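Local coordinates for transcriptional repressor, TetR family (Thermus thermophilus, PDB 3ANP), which is a TetR-family transcriptional repressor that controls fatty acid degradation and binds lauroyl-CoA, probably acting through DNA-binding at regulatory sites, at residues A[149-152]-A[153-156]; A[181-184]-A[185-189]. All coordinates share one frame; numbering follows the deposited sequence.

Contact 1: A[149-152]-A[153-156]; sequences FSLE and RMGR. With DCC (dodecyl-coa), chain E.
The backbone N of Arg153 donates to both oxygens of Ser150: firmly to the hydroxyl, with OG of Ser150 2.9 Å from N of Arg153 and an N-H...O angle of 150°, and only weakly to the carbonyl O. This is an N-cap, with Ser150 standing just before the first turn of helix 151-172. Its OG is tucked between its own backbone N and carbonyl carbon (chi1 74°), which turns it back to meet the amide three residues on. Ser150 O meanwhile accepts from Met154 N at 3.2 Å, and the regular ladder follows, Leu151 O taking Gly155 N and Glu152 O taking Arg156 N.

Met154, present as selenomethionine, folds its tip back beside the chain ahead of the helix. Its CG lies 3.9 Å from Phe149 CB, and its CE reaches Phe149 O at 3.6 Å. The extended side chain of Arg153 crosses near Phe149, and its NH1 comes to the ring's edge near its plane, 3.9 Å from CD1 of Phe149. Ring and guanidinium are turned 75° apart, so no stack forms. The strong partners of this group lie across the dimer interface, where Arg153 NH2 makes salt bridges to Glu180 and Glu181 of the second subunit.

Arg156 belongs to the acyl-CoA pocket. NH1 of Arg156 donates to phosphate oxygen O12 of dodecyl-CoA at 2.8 Å, and NH2 of Arg156 reaches the same O12 at 3.2 Å; the ligand's CP9 sits over one guanidinium face. Away from the ligand, Leu151 packs against Ala133, Leu136, Lys137 and Arg140 of helix 128-142, while Met154 meets Leu145 and Arg146 of the intervening loop and Met193 of the second subunit.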
loop_
_atom_site.group_PDB
_atom_site.type_symbol
_atom_site.label_atom_id
_atom_site.label_comp_id
_atom_site.label_asym_id
_atom_site.label_seq_id
_atom_site.Cartn_x
_atom_site.Cartn_y
_atom_site.Cartn_z
ATOM N N PHE A 149 9.250 13.974 -12.973
ATOM C CA PHE A 149 9.384 13.002 -11.878
ATOM C C PHE A 149 10.403 11.958 -12.348
ATOM O O PHE A 149 10.456 11.641 -13.532
ATOM C CB PHE A 149 8.043 12.316 -11.571
ATOM C CG PHE A 149 7.035 13.221 -10.940
ATOM C CD1 PHE A 149 7.266 13.769 -9.678
ATOM C CD2 PHE A 149 5.864 13.556 -11.614
ATOM C CE1 PHE A 149 6.346 14.642 -9.093
ATOM C CE2 PHE A 149 4.929 14.428 -11.041
ATOM C CZ PHE A 149 5.172 14.973 -9.778
ATOM N N SER A 150 11.221 11.431 -11.445
ATOM C CA SER A 150 12.230 10.454 -11.862
ATOM C C SER A 150 11.588 9.124 -12.228
ATOM O O SER A 150 10.467 8.833 -11.826
ATOM C CB SER A 150 13.263 10.221 -10.755
ATOM O OG SER A 150 12.716 9.437 -9.701
ATOM N N LEU A 151 12.312 8.321 -12.995
ATOM C CA LEU A 151 11.820 7.016 -13.396
ATOM C C LEU A 151 11.637 6.159 -12.153
ATOM O O LEU A 151 10.672 5.409 -12.037
ATOM C CB LEU A 151 12.828 6.341 -14.310
ATOM C CG LEU A 151 13.021 6.987 -15.675
ATOM C CD1 LEU A 151 14.215 6.349 -16.362
ATOM C CD2 LEU A 151 11.737 6.826 -16.492
ATOM N N GLU A 152 12.573 6.283 -11.220
ATOM C CA GLU A 152 12.525 5.501 -9.998
ATOM C C GLU A 152 11.327 5.855 -9.129
ATOM O O GLU A 152 10.719 4.987 -8.500
ATOM C CB GLU A 152 13.819 5.693 -9.195
ATOM C CG GLU A 152 15.105 5.260 -9.902
ATOM C CD GLU A 152 15.457 6.117 -11.119
ATOM O OE1 GLU A 152 15.298 7.363 -11.070
ATOM O OE2 GLU A 152 15.911 5.539 -12.124
ATOM N N ARG A 153 10.979 7.134 -9.084
ATOM C CA ARG A 153 9.859 7.538 -8.258
ATOM C C ARG A 153 8.519 7.053 -8.839
ATOM O O ARG A 153 7.624 6.634 -8.103
ATOM C CB ARG A 153 9.862 9.057 -8.090
ATOM C CG ARG A 153 9.106 9.491 -6.879
ATOM C CD ARG A 153 9.421 10.925 -6.485
ATOM N NE ARG A 153 8.565 11.318 -5.375
ATOM C CZ ARG A 153 8.149 12.561 -5.171
ATOM N NH1 ARG A 153 8.520 13.533 -6.002
ATOM N NH2 ARG A 153 7.346 12.824 -4.154
HETATM N N MSE A 154 8.380 7.108 -10.154
HETATM C CA MSE A 154 7.150 6.642 -10.786
HETATM C C MSE A 154 7.087 5.117 -10.702
HETATM O O MSE A 154 6.020 4.539 -10.498
HETATM C CB MSE A 154 7.100 7.125 -12.239
HETATM C CG MSE A 154 7.080 8.658 -12.306
HETATM SE SE MSE A 154 6.704 9.380 -14.052
HETATM C CE MSE A 154 8.386 8.976 -14.912
ATOM N N GLY A 155 8.242 4.478 -10.854
ATOM C CA GLY A 155 8.315 3.029 -10.747
ATOM C C GLY A 155 7.936 2.611 -9.331
ATOM O O GLY A 155 7.193 1.649 -9.143
ATOM N N ARG A 156 8.439 3.341 -8.337
ATOM C CA ARG A 156 8.132 3.045 -6.934
ATOM C C ARG A 156 6.629 3.129 -6.686
ATOM O O ARG A 156 6.055 2.293 -6.001
ATOM C CB ARG A 156 8.829 4.032 -5.988
ATOM C CG ARG A 156 8.474 3.810 -4.493
ATOM C CD ARG A 156 9.267 4.697 -3.519
ATOM N NE ARG A 156 10.674 4.300 -3.465
ATOM C CZ ARG A 156 11.586 4.862 -2.676
ATOM N NH1 ARG A 156 11.244 5.853 -1.863
ATOM N NH2 ARG A 156 12.846 4.434 -2.703
HETATM C C2 DCC E . 21.925 8.652 -0.821
HETATM C C4 DCC E . 20.140 8.666 -2.290
HETATM C C5 DCC E . 20.735 7.647 -3.019
HETATM C C6 DCC E . 21.961 7.154 -2.589
HETATM C C8 DCC E . 18.867 8.158 -3.950
HETATM C C10 DCC E . 7.484 -9.432 -5.802
HETATM C C11 DCC E . 7.286 -10.926 -5.542
HETATM C C12 DCC E . 7.657 -11.751 -6.775
HETATM N N9 DCC E . 18.990 8.957 -2.892
HETATM N N7 DCC E . 19.927 7.358 -4.033
HETATM N N3 DCC E . 20.759 9.144 -1.202
HETATM N N1 DCC E . 22.521 7.680 -1.491
HETATM N N6 DCC E . 22.567 6.176 -3.256
HETATM C "C1'" DCC E . 18.024 9.997 -2.470
HETATM C "C2'" DCC E . 16.644 9.752 -3.076
HETATM O "O2'" DCC E . 16.657 10.103 -4.462
HETATM C "C3'" DCC E . 15.882 10.815 -2.287
HETATM O "O3'" DCC E . 16.116 12.108 -2.851
HETATM C "C4'" DCC E . 16.538 10.730 -0.906
HETATM O "O4'" DCC E . 17.713 9.914 -1.072
HETATM C "C5'" DCC E . 15.556 10.065 0.060
HETATM O "O5'" DCC E . 15.141 8.795 -0.447
HETATM P P1 DCC E . 13.819 8.076 0.125
HETATM O O11 DCC E . 12.717 9.058 0.224
HETATM O O12 DCC E . 13.598 6.838 -0.655
HETATM O O6 DCC E . 14.234 7.666 1.626
HETATM P P2 DCC E . 14.971 6.271 1.939
HETATM O O21 DCC E . 15.690 6.716 3.155
HETATM O O22 DCC E . 15.586 6.063 0.609
HETATM O O7 DCC E . 13.592 5.504 2.260
HETATM C CPA DCC E . 12.886 4.766 1.261
HETATM C CPB DCC E . 12.501 3.390 1.810
HETATM C CP8 DCC E . 11.910 3.553 3.214
HETATM C CP7 DCC E . 13.743 2.498 1.864
HETATM C CP9 DCC E . 11.460 2.752 0.888
HETATM O OP3 DCC E . 10.686 4.290 3.159
HETATM C CP6 DCC E . 11.666 2.181 3.847
HETATM O OP2 DCC E . 12.568 1.601 4.450
HETATM N NP2 DCC E . 10.443 1.682 3.687
HETATM C CP5 DCC E . 10.065 0.374 4.244
HETATM C CP4 DCC E . 8.960 -0.255 3.392
HETATM C CP3 DCC E . 7.710 0.628 3.372
HETATM O OP1 DCC E . 7.791 1.827 3.111
HETATM N NP1 DCC E . 6.566 0.004 3.642
HETATM C CP2 DCC E . 5.285 0.725 3.669
HETATM C CP1 DCC E . 4.851 1.077 2.243
HETATM S S DCC E . 4.363 -0.386 1.256
HETATM P P3 DCC E . 14.887 13.140 -2.977
HETATM O O31 DCC E . 14.306 13.159 -4.339
HETATM O O32 DCC E . 13.813 12.707 -1.859
HETATM O O33 DCC E . 15.475 14.570 -2.532
HETATM C CA1 DCC E . 5.850 -0.800 0.427
HETATM C CA2 DCC E . 5.786 -1.731 -0.785
HETATM O OA1 DCC E . 6.929 -0.356 0.818
HETATM C CA3 DCC E . 7.067 -1.636 -1.616
HETATM C CA4 DCC E . 6.995 -2.489 -2.886
HETATM C CA5 DCC E . 6.827 -3.980 -2.584
HETATM C CA6 DCC E . 6.996 -4.796 -3.868
HETATM C CA7 DCC E . 6.923 -6.298 -3.585
HETATM C CA8 DCC E . 7.223 -7.108 -4.848
HETATM C CA9 DCC E . 7.077 -8.608 -4.577
#

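Contact 2: A[181-184]-A[185-189]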
loop_
_atom_site.group_PDB
_atom_site.type_symbol
_atom_site.label_atom_id
_atom_site.label_comp_id
_atom_site.label_asym_id
_atom_site.label_seq_id
_atom_site.Cartn_x
_atom_site.Cartn_y
_atom_site.Cartn_z
ATOM N N GLU A 181 -7.407 -6.171 -11.532
ATOM C CA GLU A 181 -7.067 -5.122 -10.582
ATOM C C GLU A 181 -5.704 -4.498 -10.902
ATOM O O GLU A 181 -5.551 -3.280 -10.867
ATOM C CB GLU A 181 -7.080 -5.707 -9.162
ATOM C CG GLU A 181 -6.439 -4.849 -8.075
ATOM C CD GLU A 181 -7.255 -3.618 -7.711
ATOM O OE1 GLU A 181 -8.475 -3.581 -7.992
ATOM O OE2 GLU A 181 -6.672 -2.692 -7.117
ATOM N N LEU A 182 -4.712 -5.322 -11.225
ATOM C CA LEU A 182 -3.396 -4.779 -11.538
ATOM C C LEU A 182 -3.421 -4.013 -12.852
ATOM O O LEU A 182 -2.734 -3.004 -13.001
ATOM C CB LEU A 182 -2.333 -5.900 -11.572
ATOM C CG LEU A 182 -2.095 -6.567 -10.201
ATOM C CD1 LEU A 182 -0.920 -7.523 -10.322
ATOM C CD2 LEU A 182 -1.814 -5.502 -9.108
ATOM N N GLU A 183 -4.226 -4.483 -13.801
ATOM C CA GLU A 183 -4.346 -3.812 -15.093
ATOM C C GLU A 183 -4.960 -2.423 -14.855
ATOM O O GLU A 183 -4.609 -1.456 -15.532
ATOM C CB GLU A 183 -5.244 -4.639 -16.026
ATOM C CG GLU A 183 -5.660 -3.950 -17.329
ATOM C CD GLU A 183 -4.525 -3.780 -18.330
ATOM O OE1 GLU A 183 -3.519 -4.526 -18.251
ATOM O OE2 GLU A 183 -4.651 -2.909 -19.218
ATOM N N LYS A 184 -5.884 -2.338 -13.898
ATOM C CA LYS A 184 -6.519 -1.063 -13.548
ATOM C C LYS A 184 -5.466 -0.103 -12.986
ATOM O O LYS A 184 -5.436 1.073 -13.356
ATOM C CB LYS A 184 -7.640 -1.273 -12.501
ATOM C CG LYS A 184 -8.250 0.032 -11.920
ATOM C CD LYS A 184 -7.563 0.516 -10.620
ATOM C CE LYS A 184 -7.793 -0.486 -9.478
ATOM N NZ LYS A 184 -7.115 -0.130 -8.196
ATOM N N ASN A 185 -4.610 -0.599 -12.090
ATOM C CA ASN A 185 -3.553 0.242 -11.508
ATOM C C ASN A 185 -2.630 0.761 -12.594
ATOM O O ASN A 185 -2.238 1.938 -12.605
ATOM C CB ASN A 185 -2.694 -0.542 -10.506
ATOM C CG ASN A 185 -3.452 -0.936 -9.262
ATOM O OD1 ASN A 185 -4.468 -0.333 -8.935
ATOM N ND2 ASN A 185 -2.946 -1.943 -8.543
ATOM N N LEU A 186 -2.250 -0.138 -13.494
ATOM C CA LEU A 186 -1.368 0.219 -14.584
ATOM C C LEU A 186 -1.970 1.296 -15.490
ATOM O O LEU A 186 -1.341 2.315 -15.748
ATOM C CB LEU A 186 -1.042 -1.019 -15.409
ATOM C CG LEU A 186 -0.172 -0.745 -16.633
ATOM C CD1 LEU A 186 1.178 -0.177 -16.188
ATOM C CD2 LEU A 186 0.019 -2.036 -17.415
ATOM N N ARG A 187 -3.182 1.057 -15.981
ATOM C CA ARG A 187 -3.851 2.014 -16.857
ATOM C C ARG A 187 -4.015 3.375 -16.177
ATOM O O ARG A 187 -3.744 4.420 -16.774
ATOM C CB ARG A 187 -5.238 1.495 -17.244
ATOM C CG ARG A 187 -5.253 0.102 -17.846
ATOM C CD ARG A 187 -5.004 0.124 -19.335
ATOM N NE ARG A 187 -5.938 1.011 -20.021
ATOM C CZ ARG A 187 -6.091 1.062 -21.339
ATOM N NH1 ARG A 187 -5.371 0.269 -22.122
ATOM N NH2 ARG A 187 -6.953 1.915 -21.876
ATOM N N LEU A 188 -4.486 3.372 -14.936
ATOM C CA LEU A 188 -4.686 4.634 -14.238
ATOM C C LEU A 188 -3.403 5.419 -14.045
ATOM O O LEU A 188 -3.369 6.618 -14.339
ATOM C CB LEU A 188 -5.377 4.421 -12.883
ATOM C CG LEU A 188 -6.875 4.117 -12.946
ATOM C CD1 LEU A 188 -7.448 4.125 -11.535
ATOM C CD2 LEU A 188 -7.585 5.176 -13.802
ATOM N N LEU A 189 -2.336 4.771 -13.572
ATOM C CA LEU A 189 -1.099 5.516 -13.373
ATOM C C LEU A 189 -0.401 5.851 -14.687
ATOM O O LEU A 189 0.165 6.935 -14.841
ATOM C CB LEU A 189 -0.125 4.756 -12.467
ATOM C CG LEU A 189 0.907 5.677 -11.803
ATOM C CD1 LEU A 189 0.219 6.417 -10.646
ATOM C CD2 LEU A 189 2.113 4.877 -11.276
#
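Lys184 and Asn185 join side chains on an interior turn of helix 178-191, which meets the second subunit together with helix 151-172, consistent with the four-helix-bundle dimer interface of TetR relatives. The lysine leaves the backbone with CG anti to N, and CB and CG lie alongside Asn185 N. CD then packs on the helix's next turn, 3.7 Å from CD1 of Leu188. Bends at chi2 (-92°) and chi3 bring the chain round to the OD1 end of the asparagine amide and carry CE of Lys184 to 3.4 Å from OD1 of Asn185.

At the tip, NZ of Lys184 donates to OD1 of Asn185 at 2.8 Å and to OE2 of Glu181, also at 2.8 Å, the second bond being a salt bridge that meets the carboxylate from above its plane. Thr157 of the second subunit adds a third partner through OG1, so the buried ammonium group is gripped by three oxygens. The amide of Asn185 is fixed in rotation as well: OD1 is taken by the lysine, while ND2 shares the hydroxyl of Ser165 on helix 151-172 with Glu181 OE2. The glutamate's carboxylate stands nearly perpendicular (86°) to the asparagine amide.

The backbone carries the regular i to i+4 helical bonds, among them Leu188 N to Lys184 O. Leu182 and Leu186 pack on Phe90 of helix 82-99. On a further side of the helix, Glu183 and Arg187 lie side by side and point the same way. OE2 of Glu183 and NE of Arg187 are 4.2 Å apart, beyond a salt bridge, and that NE pairs instead with OE1 of Glu191.

Contacts 1 and 2 sit on consecutive helices, 151-172 and 178-191, with centres 16 Å apart. Within one chain they touch lightly, Met154 O packing 4.0 Å from CD2 of Leu189. Their stronger relation runs across the dimer: Arg153 of contact 1 is bound to Glu181, part of contact 2, of the second subunit, and Phe149 packs on Lys184 there. Only contact 1 supplies a pocket residue, Arg156, which holds a phosphate oxygen of dodecyl-CoA; Arg168, Thr173 and Arg176 of the second subunit also hydrogen-bond to the ligand. Contact 2 stands back, the Leu182 side chain about 10 Å from dodecyl-CoA and that of Lys184 about 10 Å from lauric acid.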